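Hypothetical protein (Clostridium sporogenes ATCC 15579, PDB 4QRK) is of unknown function but forms a right-handed beta-helix and is a putative cell adhesion protein. Local coordinates at residues Leu109-Phe114 and Met130-Val135; Leu126-Gly131 and Val149-Gly154. One frame throughout, in Å; residues are numbered along the deposited sequence.

Contact 1 stacks one corner of the right-handed beta-helix on the next, 109-114 on 130-135, where the chain leaves one sheet and enters the other. Contact 2 joins two flat strands of a single sheet, 126-131 and 149-154. They share Met-130 and Gly-131, so the strand bonded in contact 2 runs straight into the corner of contact 1. Contact 2 is the more buried, its centre about 8 Å from that of the chain against about 11 Å for contact 1, where Val-132 is exposed. At the corner glycines, a folded selenomethionine and an aromatic ring do the work; along the flat strands an asparagine pair and a calcium-bound glutamate line the outer face. Phe-114, Leu-109 and Val-135 all pack against Val-128 inside the beta-helix.

Contact 1: residues Leu109-Phe114 and Met130-Val135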
ATOM      1  N   LEU A 109       4.938  -7.662  -0.227  1.00 23.49           N
ATOM      2  CA  LEU A 109       6.086  -7.207  -0.987  0.50 27.18           C
ATOM      3  C   LEU A 109       7.372  -7.818  -0.424  1.00 26.39           C
ATOM      4  O   LEU A 109       7.691  -7.605   0.743  1.00 26.87           O
ATOM      5  CB  LEU A 109       6.134  -5.687  -0.867  0.50 35.09           C
ATOM      6  CG  LEU A 109       4.768  -4.998  -0.956  0.50 36.37           C
ATOM      7  CD1 LEU A 109       4.905  -3.521  -0.647  0.50 38.09           C
ATOM      8  CD2 LEU A 109       4.155  -5.207  -2.317  0.50 34.46           C
ATOM      9  N   GLY A 110       8.111  -8.556  -1.236  1.00 27.75           N
ATOM     10  CA  GLY A 110       9.319  -9.237  -0.763  1.00 25.97           C
ATOM     11  C   GLY A 110      10.451  -8.250  -0.541  1.00 29.17           C
ATOM     12  O   GLY A 110      10.865  -7.984   0.577  1.00 27.48           O
ATOM     13  N   THR A 111      10.893  -7.640  -1.621  1.00 24.91           N
ATOM     14  CA  THR A 111      12.020  -6.722  -1.590  1.00 21.89           C
ATOM     15  C   THR A 111      11.833  -5.623  -2.615  1.00 27.82           C
ATOM     16  O   THR A 111      11.546  -5.914  -3.771  1.00 31.34           O
ATOM     17  CB  THR A 111      13.326  -7.467  -1.988  1.00 35.47           C
ATOM     18  OG1 THR A 111      13.448  -8.661  -1.208  1.00 38.43           O
ATOM     19  CG2 THR A 111      14.549  -6.592  -1.718  1.00 38.73           C
ATOM     20  N   GLY A 112      12.089  -4.379  -2.246  1.00 24.66           N
ATOM     21  CA  GLY A 112      11.977  -3.295  -3.204  1.00 29.22           C
ATOM     22  C   GLY A 112      11.369  -2.042  -2.627  1.00 31.30           C
ATOM     23  O   GLY A 112      11.410  -1.839  -1.425  1.00 30.25           O
ATOM     24  N   GLU A 113      10.799  -1.211  -3.489  1.00 23.43           N
ATOM     25  CA  GLU A 113      10.261   0.071  -3.072  1.00 28.42           C
ATOM     26  C   GLU A 113       8.808   0.192  -3.428  1.00 29.30           C
ATOM     27  O   GLU A 113       8.392  -0.012  -4.590  1.00 28.64           O
ATOM     28  CB  GLU A 113      11.050   1.195  -3.708  1.00 31.89           C
ATOM     29  CG  GLU A 113      12.538   1.204  -3.317  1.00 40.56           C
ATOM     30  CD  GLU A 113      13.324   2.244  -4.092  1.00 60.75           C
ATOM     31  OE1 GLU A 113      12.756   2.830  -5.043  1.00 69.85           O
ATOM     32  OE2 GLU A 113      14.507   2.474  -3.762  1.00 69.92           O
ATOM     33  N   PHE A 114       8.016   0.464  -2.407  1.00 23.04           N
ATOM     34  CA  PHE A 114       6.573   0.609  -2.580  1.00 24.94           C
ATOM     35  C   PHE A 114       6.192   2.070  -2.322  1.00 25.17           C
ATOM     36  O   PHE A 114       6.475   2.624  -1.249  1.00 25.35           O
ATOM     37  CB  PHE A 114       5.840  -0.296  -1.612  1.00 25.38           C
ATOM     38  CG  PHE A 114       4.334  -0.093  -1.596  1.00 25.65           C
ATOM     39  CD1 PHE A 114       3.615  -0.001  -2.774  1.00 28.43           C
ATOM     40  CD2 PHE A 114       3.648   0.006  -0.401  1.00 29.53           C
ATOM     41  CE1 PHE A 114       2.238   0.204  -2.764  1.00 29.83           C
ATOM     42  CE2 PHE A 114       2.272   0.202  -0.382  1.00 30.42           C
ATOM     43  CZ  PHE A 114       1.570   0.312  -1.559  1.00 31.80           C
HETATM   44  N   MSE A 130       6.161  -5.965   4.120  1.00 29.56           N
HETATM   45  CA  MSE A 130       7.374  -5.746   3.341  0.50 29.09           C
HETATM   46  C   MSE A 130       8.515  -6.495   4.028  1.00 29.96           C
HETATM   47  O   MSE A 130       8.622  -6.527   5.250  1.00 32.71           O
HETATM   48  CB  MSE A 130       7.653  -4.244   3.184  0.50 27.83           C
HETATM   49  CG  MSE A 130       9.058  -3.819   2.695  0.50 32.93           C
HETATM   50 SE   MSE A 130       9.507  -4.228   0.837  0.38 22.18          SE
HETATM   51  CE  MSE A 130       8.293  -3.027  -0.066  0.50 27.92           C
ATOM     52  N   GLY A 131       9.326  -7.179   3.219  1.00 23.18           N
ATOM     53  CA  GLY A 131      10.466  -7.935   3.742  1.00 21.09           C
ATOM     54  C   GLY A 131      11.673  -7.018   3.961  1.00 25.95           C
ATOM     55  O   GLY A 131      12.043  -6.698   5.096  1.00 25.25           O
ATOM     56  N   VAL A 132      12.277  -6.590   2.851  1.00 28.36           N
ATOM     57  CA  VAL A 132      13.427  -5.689   2.861  1.00 24.10           C
ATOM     58  C   VAL A 132      13.136  -4.576   1.867  1.00 27.97           C
ATOM     59  O   VAL A 132      13.081  -4.816   0.660  1.00 25.69           O
ATOM     60  CB  VAL A 132      14.729  -6.383   2.423  1.00 22.45           C
ATOM     61  CG1 VAL A 132      15.901  -5.373   2.362  1.00 29.62           C
ATOM     62  CG2 VAL A 132      15.064  -7.548   3.342  1.00 24.23           C
ATOM     63  N   GLY A 133      12.959  -3.352   2.338  1.00 28.15           N
ATOM     64  CA  GLY A 133      12.765  -2.265   1.391  1.00 26.45           C
ATOM     65  C   GLY A 133      12.131  -1.063   2.022  1.00 26.91           C
ATOM     66  O   GLY A 133      12.190  -0.878   3.220  1.00 28.42           O
ATOM     67  N   LYS A 134      11.493  -0.252   1.214  1.00 26.16           N
ATOM     68  CA  LYS A 134      10.894   0.992   1.684  1.00 23.75           C
ATOM     69  C   LYS A 134       9.441   1.039   1.320  1.00 28.56           C
ATOM     70  O   LYS A 134       9.026   0.613   0.227  1.00 26.77           O
ATOM     71  CB  LYS A 134      11.500   2.206   1.000  1.00 30.10           C
ATOM     72  CG  LYS A 134      12.959   2.471   1.153  1.00 44.83           C
ATOM     73  CD  LYS A 134      13.264   3.878   0.547  1.00 44.94           C
ATOM     74  CE  LYS A 134      12.796   5.020   1.497  1.00 80.50           C
ATOM     75  NZ  LYS A 134      12.590   6.353   0.842  1.00 76.07           N
ATOM     76  N   VAL A 135       8.687   1.644   2.218  1.00 22.90           N
ATOM     77  CA  VAL A 135       7.285   1.936   2.018  1.00 25.32           C
ATOM     78  C   VAL A 135       7.082   3.447   2.185  1.00 31.63           C
ATOM     79  O   VAL A 135       7.503   4.021   3.194  1.00 35.36           O
ATOM     80  CB  VAL A 135       6.420   1.240   3.071  1.00 28.95           C
ATOM     81  CG1 VAL A 135       4.976   1.692   2.972  1.00 36.54           C
ATOM     82  CG2 VAL A 135       6.501  -0.247   2.927  1.00 33.28           C
TER
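Leu-109 to Phe-114 lies on Met-130 to Val-135 residue for residue, as two successive corners of a right-handed beta-helix, with CA atoms about one strand spacing apart. The backbone supplies the continuous part of the contact. Val-132 N gives a hydrogen bond to Gly-110 O, and Gly-112 N returns one to Val-132 O (3.1 Å), so parallel pairing persists where the chain bends. Beyond the bend Lys-134 N binds Gly-112 O, and Phe-114 N meets Lys-134 O at 2.8 Å in a nearly straight bond (174° at the hydrogen). Gly-131 N bonds to Leu-109 O at 3.0 Å, with only a weak second link to Gly-110 O.

Glycines shape the turn. Gly-112 and Gly-133 hold positive phi values, 140° and 161°, at which a CB would press on the preceding carbonyl oxygen. On the other flank of the stack, Thr-111 and Glu-113 bond through their backbones to Gly-34, continuing the column of corners.

On the outer side Thr-111 and Val-132 point the same way, side by side; Thr-111 CG2 reaches Val-132 CB at 4.2 Å. Glu-113 and Lys-134 also face outward, but Glu-113 OE2 and Lys-134 NZ stay 6.3 Å apart.

Inside, selenomethionine Met-130 folds back over the corner. In the conformer described here, one of two, the bend at chi2 sets SE 3.8 Å from Gly-112 O, and the bend at chi3 then turns CE toward Leu-109 and to 4.0 Å from Phe-114 CB. All these approaches depend on that conformer, and the one to Leu-109, itself in two conformers, is doubtful in detail. The ring of Phe-114, which also touches Leu-36 and Ile-38 of strand 35-42, meets Val-135 obliquely, its CD2 4.0 Å from CG1 of Val-135.

Contact 2: residues Leu126-Gly131 and Val149-Gly154; sequences LNVGMG and VNIEGG. With CA (calcium ion), chain B.
Val-149 begins the pairing by setting its CG1 4.1 Å from CD2 of Leu-126, the two side chains lying alongside each other in the hydrophobic interior of the beta-helix. At Asn-150 the contact shows its outer face. The backbone N binds Leu-126 O at 2.8 Å and the backbone O accepts from Val-128 N, while the side chain stacks beside that of Asn-127. Both asparagines hold CG beside the backbone N (chi1 -74° in Asn-127, -55° in Asn-150), which lays their amides side by side, the planes 22° apart. ND2 of Asn-150 donates to OD1 of Asn-127 at 2.9 Å, arriving from above the carbonyl plane. Asn-127 ND2 bonds in turn to Glu-125, which fixes which way the amide is flipped.

Ile-151 goes back inside, its CG1 4.3 Å from Val-128 CB. Glu-152 then uses both its backbone N and its backbone O: N donates to Val-128 O, and O accepts from Met-130 N. Its extended side chain holds a calcium ion on the outer face with both carboxylate oxygens, OE1 at 2.7 Å and OE2 at 2.9 Å; four waters and one atom from elsewhere in the structure complete the shell. Past Gly-153, Gly-154 N still reaches Met-130 O at 2.9 Å as the chain turns the corner.

The paired strands lie mid-sheet between strand 103-110, which bonds to Asn-127 and Gly-129, and strand 203-210, whose Asn-207 and Glu-209 touch Asn-150 and Glu-152; from the opposing sheet, Leu-137 of strand 134-138 packs on Leu-126 and Ile-151.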
ATOM      1  N   LEU A 126      -6.156  -1.133   4.453  1.00 24.54           N
ATOM      2  CA  LEU A 126      -4.868  -1.358   3.819  1.00 26.37           C
ATOM      3  C   LEU A 126      -4.041  -2.232   4.726  1.00 20.78           C
ATOM      4  O   LEU A 126      -3.932  -1.948   5.915  1.00 23.04           O
ATOM      5  CB  LEU A 126      -4.131  -0.056   3.640  1.00 25.55           C
ATOM      6  CG  LEU A 126      -2.718  -0.149   3.058  1.00 29.75           C
ATOM      7  CD1 LEU A 126      -2.738  -0.630   1.608  1.00 27.31           C
ATOM      8  CD2 LEU A 126      -2.014   1.210   3.161  1.00 35.00           C
ATOM      9  N   ASN A 127      -3.538  -3.326   4.168  1.00 25.91           N
ATOM     10  CA  ASN A 127      -2.605  -4.210   4.831  1.00 23.65           C
ATOM     11  C   ASN A 127      -1.372  -4.361   3.973  1.00 27.09           C
ATOM     12  O   ASN A 127      -1.465  -4.781   2.810  1.00 29.57           O
ATOM     13  CB  ASN A 127      -3.230  -5.595   5.057  1.00 24.31           C
ATOM     14  CG  ASN A 127      -4.239  -5.575   6.171  1.00 35.87           C
ATOM     15  OD1 ASN A 127      -3.875  -5.601   7.346  1.00 33.13           O
ATOM     16  ND2 ASN A 127      -5.508  -5.450   5.816  1.00 34.98           N
ATOM     17  N   VAL A 128      -0.218  -4.028   4.539  1.00 23.05           N
ATOM     18  CA  VAL A 128       1.048  -4.105   3.803  1.00 20.48           C
ATOM     19  C   VAL A 128       2.029  -4.934   4.578  1.00 29.56           C
ATOM     20  O   VAL A 128       2.255  -4.652   5.750  1.00 27.92           O
ATOM     21  CB  VAL A 128       1.668  -2.693   3.661  1.00 34.43           C
ATOM     22  CG1 VAL A 128       3.013  -2.747   3.000  1.00 36.52           C
ATOM     23  CG2 VAL A 128       0.762  -1.808   2.837  1.00 30.57           C
ATOM     24  N   GLY A 129       2.606  -5.957   3.948  1.00 22.94           N
ATOM     25  CA  GLY A 129       3.821  -6.564   4.469  1.00 24.17           C
ATOM     26  C   GLY A 129       5.008  -6.318   3.542  1.00 31.32           C
ATOM     27  O   GLY A 129       4.890  -6.489   2.336  1.00 29.11           O
HETATM   28  N   MSE A 130       6.161  -5.965   4.120  1.00 29.56           N
HETATM   29  CA  MSE A 130       7.374  -5.746   3.341  0.50 29.09           C
HETATM   30  C   MSE A 130       8.515  -6.495   4.028  1.00 29.96           C
HETATM   31  O   MSE A 130       8.622  -6.527   5.250  1.00 32.71           O
HETATM   32  CB  MSE A 130       7.653  -4.244   3.184  0.50 27.83           C
HETATM   33  CG  MSE A 130       9.058  -3.819   2.695  0.50 32.93           C
HETATM   34 SE   MSE A 130       9.507  -4.228   0.837  0.38 22.18          SE
HETATM   35  CE  MSE A 130       8.293  -3.027  -0.066  0.50 27.92           C
ATOM     36  N   GLY A 131       9.326  -7.179   3.219  1.00 23.18           N
ATOM     37  CA  GLY A 131      10.466  -7.935   3.742  1.00 21.09           C
ATOM     38  C   GLY A 131      11.673  -7.018   3.961  1.00 25.95           C
ATOM     39  O   GLY A 131      12.043  -6.698   5.096  1.00 25.25           O
ATOM     40  N   VAL A 149      -5.448   0.689   8.846  1.00 26.01           N
ATOM     41  CA  VAL A 149      -4.180   0.521   8.159  1.00 27.18           C
ATOM     42  C   VAL A 149      -3.224  -0.301   8.994  1.00 30.53           C
ATOM     43  O   VAL A 149      -2.948   0.038  10.140  1.00 25.28           O
ATOM     44  CB  VAL A 149      -3.529   1.874   7.840  1.00 27.85           C
ATOM     45  CG1 VAL A 149      -2.162   1.694   7.186  1.00 27.79           C
ATOM     46  CG2 VAL A 149      -4.435   2.689   6.939  1.00 33.10           C
ATOM     47  N   ASN A 150      -2.716  -1.379   8.413  1.00 23.73           N
ATOM     48  CA  ASN A 150      -1.721  -2.227   9.085  1.00 24.91           C
ATOM     49  C   ASN A 150      -0.474  -2.345   8.226  1.00 30.18           C
ATOM     50  O   ASN A 150      -0.556  -2.776   7.074  1.00 26.33           O
ATOM     51  CB  ASN A 150      -2.294  -3.624   9.372  1.00 23.08           C
ATOM     52  CG  ASN A 150      -3.611  -3.564  10.181  1.00 46.79           C
ATOM     53  OD1 ASN A 150      -3.604  -3.172  11.346  1.00 49.28           O
ATOM     54  ND2 ASN A 150      -4.738  -3.913   9.547  1.00 52.57           N
ATOM     55  N   ILE A 151       0.681  -1.967   8.784  1.00 28.39           N
ATOM     56  CA  ILE A 151       1.938  -2.026   8.014  1.00 25.20           C
ATOM     57  C   ILE A 151       2.987  -2.800   8.800  1.00 24.90           C
ATOM     58  O   ILE A 151       3.250  -2.519   9.955  1.00 27.65           O
ATOM     59  CB  ILE A 151       2.484  -0.602   7.710  1.00 32.15           C
ATOM     60  CG1 ILE A 151       1.476   0.204   6.891  1.00 27.81           C
ATOM     61  CG2 ILE A 151       3.740  -0.695   6.920  1.00 27.07           C
ATOM     62  CD1 ILE A 151       1.698   1.672   6.915  1.00 33.99           C
ATOM     63  N   GLU A 152       3.573  -3.795   8.166  1.00 27.21           N
ATOM     64  CA  GLU A 152       4.568  -4.605   8.843  1.00 26.35           C
ATOM     65  C   GLU A 152       5.787  -4.790   7.924  1.00 31.50           C
ATOM     66  O   GLU A 152       5.662  -5.298   6.803  1.00 35.05           O
ATOM     67  CB  GLU A 152       3.919  -5.929   9.257  1.00 27.61           C
ATOM     68  CG  GLU A 152       4.834  -6.812  10.066  1.00 49.59           C
ATOM     69  CD  GLU A 152       4.177  -8.104  10.501  1.00 52.94           C
ATOM     70  OE1 GLU A 152       3.083  -8.435   9.968  1.00 66.01           O
ATOM     71  OE2 GLU A 152       4.769  -8.781  11.381  1.00 54.66           O
ATOM     72  N   GLY A 153       6.952  -4.352   8.405  1.00 26.14           N
ATOM     73  CA  GLY A 153       8.181  -4.363   7.644  1.00 26.45           C
ATOM     74  C   GLY A 153       9.245  -5.150   8.380  1.00 27.83           C
ATOM     75  O   GLY A 153       9.272  -5.191   9.603  1.00 33.29           O
ATOM     76  N   GLY A 154      10.111  -5.795   7.623  1.00 23.30           N
ATOM     77  CA  GLY A 154      11.207  -6.547   8.183  1.00 22.73           C
ATOM     78  C   GLY A 154      12.367  -5.604   8.402  1.00 26.69           C
ATOM     79  O   GLY A 154      12.638  -5.185   9.517  1.00 25.59           O
TER
HETATM   80 CA    CA B 300       2.683 -10.783  11.324  1.00 71.15          CA
HETATM   81  O   HOH W   1       2.876 -13.319  11.537  1.00 58.88           O
HETATM   82  O   HOH W   2       0.537 -10.209  12.088  1.00 62.39           O
HETATM   83  O   HOH W   3       2.427  -8.917  13.318  1.00 51.18           O
HETATM   84  O   HOH W   4       4.391 -11.402  13.175  1.00 46.53           O